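Local coordinates for alginate lyase AlgAT5 (Defluviitalea, PDB 5ZQI), which probably cleaves alginate by beta-elimination, as a polysaccharide lyase of family 7 built on a beta-sandwich fold, at residues A[94-98]-A[99-103]; A[87-90]-A[91-94]; A[55-58]-A[59-62]. All blocks are in the same frame, centred on the assembly; numbering follows the deposited sequence. Where two conformers were deposited one is given.

Contact 1: A[94-98]-A[99-103]; sequences HVNDD and GDAVV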
# COMPACT_ATOMS: atom_id res chain seq x y z
N HIS A 94 0.53 7.91 11.73
CA HIS A 94 -0.00 8.04 13.08
C HIS A 94 -1.39 7.50 13.23
O HIS A 94 -2.03 7.29 12.33
CB HIS A 94 0.03 9.56 13.46
CG HIS A 94 -0.89 10.41 12.71
ND1 HIS A 94 -0.56 10.99 11.54
CD2 HIS A 94 -2.17 10.72 12.91
CE1 HIS A 94 -1.59 11.65 11.07
NE2 HIS A 94 -2.58 11.50 11.88
N VAL A 95 -1.80 7.32 14.49
CA VAL A 95 -3.15 6.83 14.74
C VAL A 95 -4.15 7.97 14.57
O VAL A 95 -3.90 9.12 14.99
CB VAL A 95 -3.25 6.20 16.14
CG1 VAL A 95 -4.67 5.70 16.44
CG2 VAL A 95 -2.23 5.06 16.27
N ASN A 96 -5.30 7.65 13.98
CA ASN A 96 -6.32 8.66 13.76
C ASN A 96 -6.95 9.12 15.08
O ASN A 96 -6.70 8.56 16.16
CB ASN A 96 -7.38 8.15 12.78
CG ASN A 96 -8.18 6.94 13.30
OD1 ASN A 96 -8.01 6.49 14.43
ND2 ASN A 96 -9.07 6.44 12.48
N ASP A 97 -7.75 10.18 14.99
CA ASP A 97 -8.37 10.73 16.20
C ASP A 97 -9.28 9.72 16.90
O ASP A 97 -9.35 9.68 18.13
CB ASP A 97 -9.18 11.98 15.84
CG ASP A 97 -8.31 13.15 15.44
OD1 ASP A 97 -7.10 13.12 15.75
OD2 ASP A 97 -8.83 14.10 14.83
N ASP A 98 -9.95 8.86 16.12
CA ASP A 98 -10.84 7.87 16.70
C ASP A 98 -10.10 6.76 17.43
O ASP A 98 -10.72 6.01 18.19
CB ASP A 98 -11.73 7.24 15.63
CG ASP A 98 -12.76 8.20 15.10
OD1 ASP A 98 -13.08 9.15 15.84
OD2 ASP A 98 -13.24 7.99 13.96
N GLY A 99 -8.80 6.64 17.20
CA GLY A 99 -8.02 5.61 17.85
C GLY A 99 -8.23 4.21 17.30
O GLY A 99 -8.06 3.24 18.05
N ASP A 100 -8.61 4.08 16.03
CA ASP A 100 -8.87 2.75 15.47
C ASP A 100 -8.30 2.53 14.07
O ASP A 100 -8.61 1.50 13.46
CB ASP A 100 -10.37 2.45 15.47
CG ASP A 100 -11.20 3.42 14.65
OD1 ASP A 100 -10.69 4.36 14.05
OD2 ASP A 100 -12.45 3.21 14.64
N ALA A 101 -7.48 3.42 13.54
CA ALA A 101 -6.83 3.19 12.26
C ALA A 101 -5.54 3.97 12.20
O ALA A 101 -5.33 4.93 12.95
CB ALA A 101 -7.73 3.58 11.09
N VAL A 102 -4.65 3.55 11.31
CA VAL A 102 -3.39 4.23 11.07
C VAL A 102 -3.51 5.08 9.81
O VAL A 102 -3.88 4.57 8.74
CB VAL A 102 -2.23 3.23 10.92
CG1 VAL A 102 -0.91 3.94 10.64
CG2 VAL A 102 -2.07 2.38 12.17
N VAL A 103 -3.17 6.35 9.94
CA VAL A 103 -3.18 7.33 8.86
C VAL A 103 -1.83 7.31 8.16
O VAL A 103 -0.77 7.40 8.81
CB VAL A 103 -3.46 8.73 9.42
CG1 VAL A 103 -3.40 9.78 8.28
CG2 VAL A 103 -4.78 8.79 10.13
O HOH W 1 -12.44 5.59 12.62

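Contact 2: A[87-90]-A[91-94]; sequences YEHS and EYFH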
# COMPACT_ATOMS: atom_id res chain seq x y z
N TYR A 87 7.59 3.94 16.73
CA TYR A 87 7.67 5.09 15.83
C TYR A 87 6.29 5.67 15.48
O TYR A 87 5.33 4.93 15.21
CB TYR A 87 8.39 4.71 14.53
CG TYR A 87 8.55 5.88 13.58
CD1 TYR A 87 9.57 6.81 13.75
CD2 TYR A 87 7.63 6.08 12.55
CE1 TYR A 87 9.68 7.89 12.87
CE2 TYR A 87 7.74 7.16 11.67
CZ TYR A 87 8.73 8.07 11.87
OH TYR A 87 8.81 9.19 11.05
N GLU A 88 6.22 7.00 15.42
CA GLU A 88 5.09 7.67 14.77
C GLU A 88 5.63 8.97 14.17
O GLU A 88 6.71 9.45 14.53
CB GLU A 88 3.93 7.95 15.75
CG GLU A 88 4.25 8.94 16.83
CD GLU A 88 3.03 9.39 17.61
OE1 GLU A 88 3.17 9.74 18.81
OE2 GLU A 88 1.93 9.44 17.00
N HIS A 89 4.86 9.52 13.24
CA HIS A 89 5.08 10.86 12.72
C HIS A 89 3.74 11.57 12.70
O HIS A 89 2.82 11.11 12.01
CB HIS A 89 5.69 10.83 11.33
CG HIS A 89 6.14 12.17 10.85
ND1 HIS A 89 5.26 13.20 10.60
CD2 HIS A 89 7.37 12.67 10.64
CE1 HIS A 89 5.93 14.27 10.23
NE2 HIS A 89 7.22 13.97 10.23
N SER A 90 3.64 12.69 13.41
CA SER A 90 2.37 13.38 13.64
C SER A 90 1.65 13.75 12.35
O SER A 90 0.43 13.93 12.36
CB SER A 90 2.62 14.62 14.49
OG SER A 90 3.36 15.55 13.75
N GLU A 91 2.38 13.95 11.25
CA GLU A 91 1.73 14.25 9.98
C GLU A 91 1.59 13.06 9.05
O GLU A 91 0.56 12.93 8.36
CB GLU A 91 2.51 15.34 9.23
CG GLU A 91 1.79 15.84 7.97
CD GLU A 91 2.39 17.10 7.40
OE1 GLU A 91 3.42 17.57 7.93
OE2 GLU A 91 1.82 17.62 6.42
N TYR A 92 2.59 12.18 8.98
CA TYR A 92 2.63 11.18 7.92
C TYR A 92 2.26 9.77 8.32
O TYR A 92 1.84 9.01 7.44
CB TYR A 92 4.03 11.16 7.26
CG TYR A 92 4.42 12.51 6.69
CD1 TYR A 92 3.66 13.12 5.71
CD2 TYR A 92 5.52 13.19 7.17
CE1 TYR A 92 4.00 14.35 5.21
CE2 TYR A 92 5.84 14.44 6.71
CZ TYR A 92 5.10 15.02 5.74
OH TYR A 92 5.47 16.25 5.27
N PHE A 93 2.35 9.41 9.61
CA PHE A 93 2.21 8.00 10.03
C PHE A 93 1.81 7.95 11.50
O PHE A 93 2.66 8.00 12.39
CB PHE A 93 3.50 7.25 9.77
CG PHE A 93 3.50 5.79 10.20
CD1 PHE A 93 2.82 4.84 9.46
CD2 PHE A 93 4.20 5.37 11.33
CE1 PHE A 93 2.87 3.51 9.83
CE2 PHE A 93 4.23 4.06 11.71
CZ PHE A 93 3.56 3.11 10.94
N HIS A 94 0.53 7.91 11.73
CA HIS A 94 -0.00 8.04 13.08
C HIS A 94 -1.39 7.50 13.23
O HIS A 94 -2.03 7.29 12.33
CB HIS A 94 0.03 9.56 13.46
CG HIS A 94 -0.89 10.41 12.71
ND1 HIS A 94 -0.56 10.99 11.54
CD2 HIS A 94 -2.17 10.72 12.91
CE1 HIS A 94 -1.59 11.65 11.07
NE2 HIS A 94 -2.58 11.50 11.88

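Contact 3: A[55-58]-A[59-62]; sequences SLLP and SDIL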
# COMPACT_ATOMS: atom_id res chain seq x y z
N SER A 55 -0.06 8.88 22.87
CA SER A 55 -1.04 7.87 23.26
C SER A 55 -0.79 6.58 22.47
O SER A 55 0.29 6.01 22.54
CB SER A 55 -2.46 8.40 23.05
OG SER A 55 -2.63 8.93 21.75
N LEU A 56 -1.79 6.12 21.73
CA LEU A 56 -1.60 4.94 20.91
C LEU A 56 -0.66 5.21 19.74
O LEU A 56 -0.69 6.28 19.13
CB LEU A 56 -2.93 4.44 20.35
CG LEU A 56 -3.93 3.90 21.37
CD1 LEU A 56 -5.21 3.54 20.65
CD2 LEU A 56 -3.35 2.69 22.09
N LEU A 57 0.16 4.21 19.42
CA LEU A 57 1.08 4.23 18.30
C LEU A 57 0.58 3.33 17.19
O LEU A 57 -0.24 2.45 17.44
CB LEU A 57 2.47 3.74 18.73
CG LEU A 57 3.16 4.60 19.77
CD1 LEU A 57 4.37 3.88 20.31
CD2 LEU A 57 3.53 5.93 19.16
N PRO A 58 1.01 3.54 15.95
CA PRO A 58 0.56 2.63 14.87
C PRO A 58 0.75 1.15 15.20
O PRO A 58 -0.08 0.31 14.80
CB PRO A 58 1.39 3.09 13.67
CG PRO A 58 1.54 4.61 13.95
CD PRO A 58 1.82 4.67 15.43
N SER A 59 1.82 0.80 15.90
CA SER A 59 2.10 -0.57 16.30
C SER A 59 1.08 -1.14 17.29
O SER A 59 1.05 -2.36 17.45
CB SER A 59 3.48 -0.64 16.91
OG SER A 59 3.56 0.14 18.11
N ASP A 60 0.24 -0.30 17.89
CA ASP A 60 -0.86 -0.75 18.74
C ASP A 60 -2.12 -1.10 17.95
O ASP A 60 -3.00 -1.77 18.48
CB ASP A 60 -1.24 0.34 19.75
CG ASP A 60 -0.14 0.64 20.76
OD1 ASP A 60 0.38 -0.31 21.39
OD2 ASP A 60 0.18 1.84 20.93
N ILE A 61 -2.22 -0.61 16.71
CA ILE A 61 -3.40 -0.81 15.86
C ILE A 61 -3.17 -1.94 14.88
O ILE A 61 -4.04 -2.78 14.68
CB ILE A 61 -3.74 0.50 15.11
CG1 ILE A 61 -3.98 1.64 16.10
CG2 ILE A 61 -4.94 0.25 14.17
CD1 ILE A 61 -5.14 1.43 16.98
N LEU A 62 -2.00 -1.94 14.24
CA LEU A 62 -1.62 -2.92 13.24
C LEU A 62 -0.43 -3.72 13.76
O LEU A 62 0.39 -3.19 14.52
CB LEU A 62 -1.24 -2.25 11.92
CG LEU A 62 -2.30 -1.32 11.32
CD1 LEU A 62 -1.65 -0.70 10.04
CD2 LEU A 62 -3.59 -1.97 11.03
O HOH W 2 0.85 3.46 22.98

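Contact 1: A[94-98]-A[99-103]
The side-chain amide of N96 and the backbone of G99-A101 form the polar centre of this hairpin end. N96 OD1 accepts two main-chain N-H groups: D100 N at 3.0 Å lies in the carbonyl plane on a lone pair, whereas A101 N at 3.2 Å stands above that plane. A third approach, from G99 N, is weak because its N-H points poorly at the oxygen; the G99 hydrogen is directed better at N96 O. At the other end of the amide, N96 ND2 donates a hydrogen bond to D100 OD1 at 3.1 Å, nearly in the amide plane and almost in line with the oxygen's C-O bond, although the amide and carboxylate planes are 43° apart. CG of N96 sits between its backbone N and carbonyl carbon (chi1 63°), which folds the amide back over the turn. E260 OE1 on strand 256-269 accepts a further bond from ND2, so both ends of the amide are fixed and its rotation is set.

D98 OD2 and D100 OD1 approach to 4.4 Å, and one water donates to both, probably easing the repulsion between two like charges.

Further along, the strands pair through H94 N to V103 O and V103 N to H94 O, then through N96 N to A101 O at 2.9 Å. On the sheet face bearing H94 and V103, V103 CB sits over the H94 ring, 4.0 Å from its centroid and 20° off its normal, a CH-pi contact. On the face bearing V95 and V102, these two form a non-hydrogen-bonded pair, and both touch I61 of helix 58-61.

A type I turn from N96 to G99, with G99 at positive phi, thus closes an antiparallel beta hairpin at the edge of the seven-stranded sheet of the sandwich.

Contact 2: A[87-90]-A[91-94]
H89 and F93 form a single antiparallel hydrogen-bonded bridge: H89 N gives F93 O a nearly straight bond of 2.8 Å (175° at the hydrogen), and F93 N returns one to H89 O at 3.0 Å. Two residues, Y92 and F93, stand opposite the single residue H89, the definition of a classic beta bulge.

The H89 imidazole turns back over the bend, its CG opposite the backbone N (chi1 -171°), and ND1 accepts two main-chain N-H groups. E91 N, 3.0 Å from H89 ND1, lies close to the ring plane, while the bond from Y92 N comes from well out of it. Over one face of the imidazole sits Y92 CD2, 3.3 Å from H89 CE1, with the two ring planes inclined at 41°. With an alanine here, the amides of E91 and Y92 would probably lose their shared acceptor and the Y92 ring the flat surface beside it. Above the H94 ring is S90 O, and H94 ND1 makes a weak bond to H89 O. Y87 CD2 meets F93 CD2 at 3.7 Å.

Outward, in the conformer given, E91 OE2 forms a salt bridge with K105 on strand 102-107, and Y92 packs against H107 of that strand. F93 reaches inward to F104, to L69 on strand 67-70 and to P58 of helix 58-61.

Contact 3: A[55-58]-A[59-62]
D60 OD2 accepts the backbone N-H of L57 at 2.8 Å, with an almost straight N-H to oxygen line (176°) that arrives on the anti side of the carboxylate, 18° out of its plane. In the reverse direction D60 N donates to L57 O, also at 2.8 Å, from well above the carbonyl plane. These reciprocal bonds clasp the L57-D60 turn of a short, weakly bonded helix. CG of D60 lies beside its own backbone N (chi1 -65°), which carries the carboxylate back over L57. A water donates to both D60 OD2 and S55 O, extending the same grip towards the first modelled residue.

P58 O then takes two donors: L62 N at 3.0 Å, nearly in line with the carbonyl, and I61 N from above the carbonyl plane. The turn therefore mixes an i+3 with an i+4 bond.

Around this polar frame, L56 CD2 passes 3.8 Å from D60 OD2, and L56 CD1 faces I61 CD1 at 4.2 Å. S59 OG has its hydrogen-bond partner in the loop, at D85 O. Helix 58-61 rests on edge strand 93-95 and its neighbour 102-107: I61 covers V95 of the first and V102 of the second, while P58 packs on F93 and V102.

In the fold
Contacts 1 and 2 run on from each other through H94 and both use strand 93-95, the outermost strand on that side of its sheet; contact 3 lies earlier in the chain and covers the same corner. Their centres are 8 to 10 Å apart and 16 to 18 Å from the centre of the chain, and all three are partly buried. Each puts a side-chain acceptor on backbone amides, but the acceptor differs: an asparagine amide in a hairpin turn, an imidazole in a bulge, a carboxylate in a short helical turn. Apolar groups meet where F93 CZ lies 3.5 Å from P58 CB; V95 CG2 packs on the L57-P58 backbone, 3.4 Å from L57 C. D97, D98, S90 and D60 are exposed.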